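Local coordinates for protein 2-c-methyl-d-erythritol 4-phosphate cytidylyltransferase (Streptococcus pneumoniae, PDB 2VSH) that transfers the cytidylyl group of CTP to D-ribitol 5-phosphate, making the CDP-activated ribitol used for teichoic acid precursors, at residues V109-S114 with Q172-K177. Numbering follows the deposited sequence.
Sequences VVTHDS and QTFRCK
Val109 and Thr111 meet Phe174 and Gln172 in the antiparallel part of the mixed central sheet of this GT-A-type nucleotidyltransferase, an example of how side chains reinforce a backbone pairing. Two hydrogen-bonded pairs, Val109 with Phe174 and Thr111 with Gln172, flank the non-hydrogen-bonded pair Val110 with Thr173. The bond from Val109 N to Phe174 O is 2.9 Å long and nearly straight at 172°, whereas the return bond from Phe174 N to Val109 O stretches to 3.3 Å. In the second pair the side chain joins in. With chi1 at 71°, Thr111 OG1 stands between its own N and carbonyl carbon, from where it donates to Gln172 O over only 2.6 Å. Gln172 O also accepts from Thr111 N at 3.0 Å, so one residue grips this buried carbonyl twice, and the hydroxyl bond helps to hold the rotation of the threonine side chain. Thr111 CG2 is thereby turned to the ring, 3.7 Å from Phe174 CZ. Val109 CG1 lies 3.5 Å from Phe174 CE1, and both methyls approach the ring obliquely. Past the end of the strand, Cys176 in the first turn of helix 176-184 brings SG to 3.8 Å from Val109 CB. On the other face, Val110 and Thr173 run side by side, Val110 CG1 3.6 Å from Thr173 OG1, whose hydroxyl is hydrogen-bonded to Asn127 of helix 121-133. Just beyond strand 108-113 the chain reaches Ser114, which probably contributes to the CTP site, and on its other edge the strand pairs with strand 3-9 through Tyr4, Gly6 and Leu8. Strand 165-175 has strand 136-142 on its far side, while the Phe174 ring also meets Phe179 of helix 176-184 and Phe201 of helix 197-203.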
loop_
_atom_site.group_PDB
_atom_site.type_symbol
_atom_site.label_atom_id
_atom_site.label_comp_id
_atom_site.label_asym_id
_atom_site.label_seq_id
_atom_site.Cartn_x
_atom_site.Cartn_y
_atom_site.Cartn_z
ATOM N N VAL A 109 -8.616 16.838 -19.775
ATOM C CA VAL A 109 -9.492 16.035 -18.934
ATOM C C VAL A 109 -8.795 15.733 -17.611
ATOM O O VAL A 109 -7.639 15.300 -17.596
ATOM C CB VAL A 109 -10.019 14.722 -19.626
ATOM C CG1 VAL A 109 -8.883 13.733 -19.959
ATOM C CG2 VAL A 109 -11.085 14.031 -18.768
ATOM N N VAL A 110 -9.490 16.012 -16.517
ATOM C CA VAL A 110 -9.048 15.613 -15.180
ATOM C C VAL A 110 -9.713 14.273 -14.859
ATOM O O VAL A 110 -10.888 14.237 -14.483
ATOM C CB VAL A 110 -9.399 16.698 -14.101
ATOM C CG1 VAL A 110 -8.913 16.273 -12.700
ATOM C CG2 VAL A 110 -8.783 18.058 -14.450
ATOM N N THR A 111 -8.970 13.170 -15.030
ATOM C CA THR A 111 -9.489 11.829 -14.773
ATOM C C THR A 111 -9.330 11.434 -13.306
ATOM O O THR A 111 -8.328 11.764 -12.672
ATOM C CB THR A 111 -8.854 10.722 -15.687
ATOM O OG1 THR A 111 -7.490 10.487 -15.306
ATOM C CG2 THR A 111 -8.939 11.104 -17.172
ATOM N N HIS A 112 -10.335 10.735 -12.764
ATOM C CA HIS A 112 -10.365 10.448 -11.334
ATOM C C HIS A 112 -11.254 9.237 -11.048
ATOM O O HIS A 112 -12.320 9.092 -11.654
ATOM C CB HIS A 112 -10.871 11.688 -10.558
ATOM C CG HIS A 112 -10.797 11.544 -9.068
ATOM N ND1 HIS A 112 -9.601 11.484 -8.386
ATOM C CD2 HIS A 112 -11.773 11.431 -8.132
ATOM C CE1 HIS A 112 -9.844 11.359 -7.089
ATOM N NE2 HIS A 112 -11.153 11.308 -6.911
ATOM N N ASP A 113 -10.808 8.377 -10.135
ATOM C CA ASP A 113 -11.571 7.189 -9.707
ATOM C C ASP A 113 -12.883 7.589 -9.045
ATOM O O ASP A 113 -12.879 8.446 -8.166
ATOM C CB ASP A 113 -10.777 6.400 -8.661
ATOM C CG ASP A 113 -9.518 5.764 -9.217
ATOM O OD1 ASP A 113 -9.478 5.428 -10.420
ATOM O OD2 ASP A 113 -8.568 5.582 -8.431
ATOM N N SER A 114 -13.982 6.919 -9.400
ATOM C CA SER A 114 -15.274 7.155 -8.729
ATOM C C SER A 114 -15.234 6.857 -7.240
ATOM O O SER A 114 -15.954 7.489 -6.472
ATOM C CB SER A 114 -16.388 6.324 -9.357
ATOM O OG SER A 114 -16.098 4.955 -9.185
ATOM N N GLN A 172 -5.425 11.977 -12.593
ATOM C CA GLN A 172 -4.418 11.941 -13.628
ATOM C C GLN A 172 -4.958 12.829 -14.743
ATOM O O GLN A 172 -6.076 12.623 -15.235
ATOM C CB GLN A 172 -4.185 10.508 -14.108
ATOM C CG GLN A 172 -3.739 9.581 -12.997
ATOM C CD GLN A 172 -3.421 8.157 -13.449
ATOM O OE1 GLN A 172 -2.483 7.546 -12.947
ATOM N NE2 GLN A 172 -4.207 7.623 -14.379
ATOM N N THR A 173 -4.168 13.828 -15.124
ATOM C CA THR A 173 -4.659 14.942 -15.932
ATOM C C THR A 173 -3.798 15.150 -17.182
ATOM O O THR A 173 -2.570 15.090 -17.128
ATOM C CB THR A 173 -4.720 16.239 -15.071
ATOM O OG1 THR A 173 -5.583 15.999 -13.951
ATOM C CG2 THR A 173 -5.240 17.442 -15.871
ATOM N N PHE A 174 -4.459 15.382 -18.313
ATOM C CA PHE A 174 -3.770 15.474 -19.587
ATOM C C PHE A 174 -4.692 16.004 -20.688
ATOM O O PHE A 174 -5.907 16.008 -20.538
ATOM C CB PHE A 174 -3.172 14.092 -19.972
ATOM C CG PHE A 174 -4.078 12.926 -19.681
ATOM C CD1 PHE A 174 -5.212 12.696 -20.450
ATOM C CD2 PHE A 174 -3.794 12.051 -18.637
ATOM C CE1 PHE A 174 -6.056 11.620 -20.163
ATOM C CE2 PHE A 174 -4.625 10.978 -18.357
ATOM C CZ PHE A 174 -5.761 10.767 -19.120
ATOM N N ARG A 175 -4.102 16.435 -21.799
ATOM C CA ARG A 175 -4.876 16.878 -22.963
ATOM C C ARG A 175 -5.553 15.667 -23.570
ATOM O O ARG A 175 -4.936 14.607 -23.712
ATOM C CB ARG A 175 -3.973 17.585 -23.974
ATOM C CG ARG A 175 -3.548 18.982 -23.520
ATOM C CD ARG A 175 -2.234 19.461 -24.130
ATOM N NE ARG A 175 -1.778 20.611 -23.351
ATOM C CZ ARG A 175 -1.009 20.555 -22.260
ATOM N NH1 ARG A 175 -0.540 19.404 -21.796
ATOM N NH2 ARG A 175 -0.705 21.671 -21.626
ATOM N N CYS A 176 -6.844 15.806 -23.862
ATOM C CA CYS A 176 -7.652 14.720 -24.423
ATOM C C CYS A 176 -7.034 14.163 -25.702
ATOM O O CYS A 176 -6.924 12.956 -25.836
ATOM C CB CYS A 176 -9.058 15.226 -24.740
ATOM S SG CYS A 176 -10.018 15.773 -23.302
ATOM N N LYS A 177 -6.646 15.051 -26.628
ATOM C CA LYS A 177 -6.031 14.659 -27.907
ATOM C C LYS A 177 -4.742 13.883 -27.677
ATOM O O LYS A 177 -4.513 12.855 -28.340
ATOM C CB LYS A 177 -5.759 15.886 -28.795
ATOM C CG LYS A 177 -5.370 15.574 -30.252
ATOM C CD LYS A 177 -4.905 16.841 -30.988
ATOM C CE LYS A 177 -4.491 16.588 -32.463
ATOM N NZ LYS A 177 -3.338 15.649 -32.658
#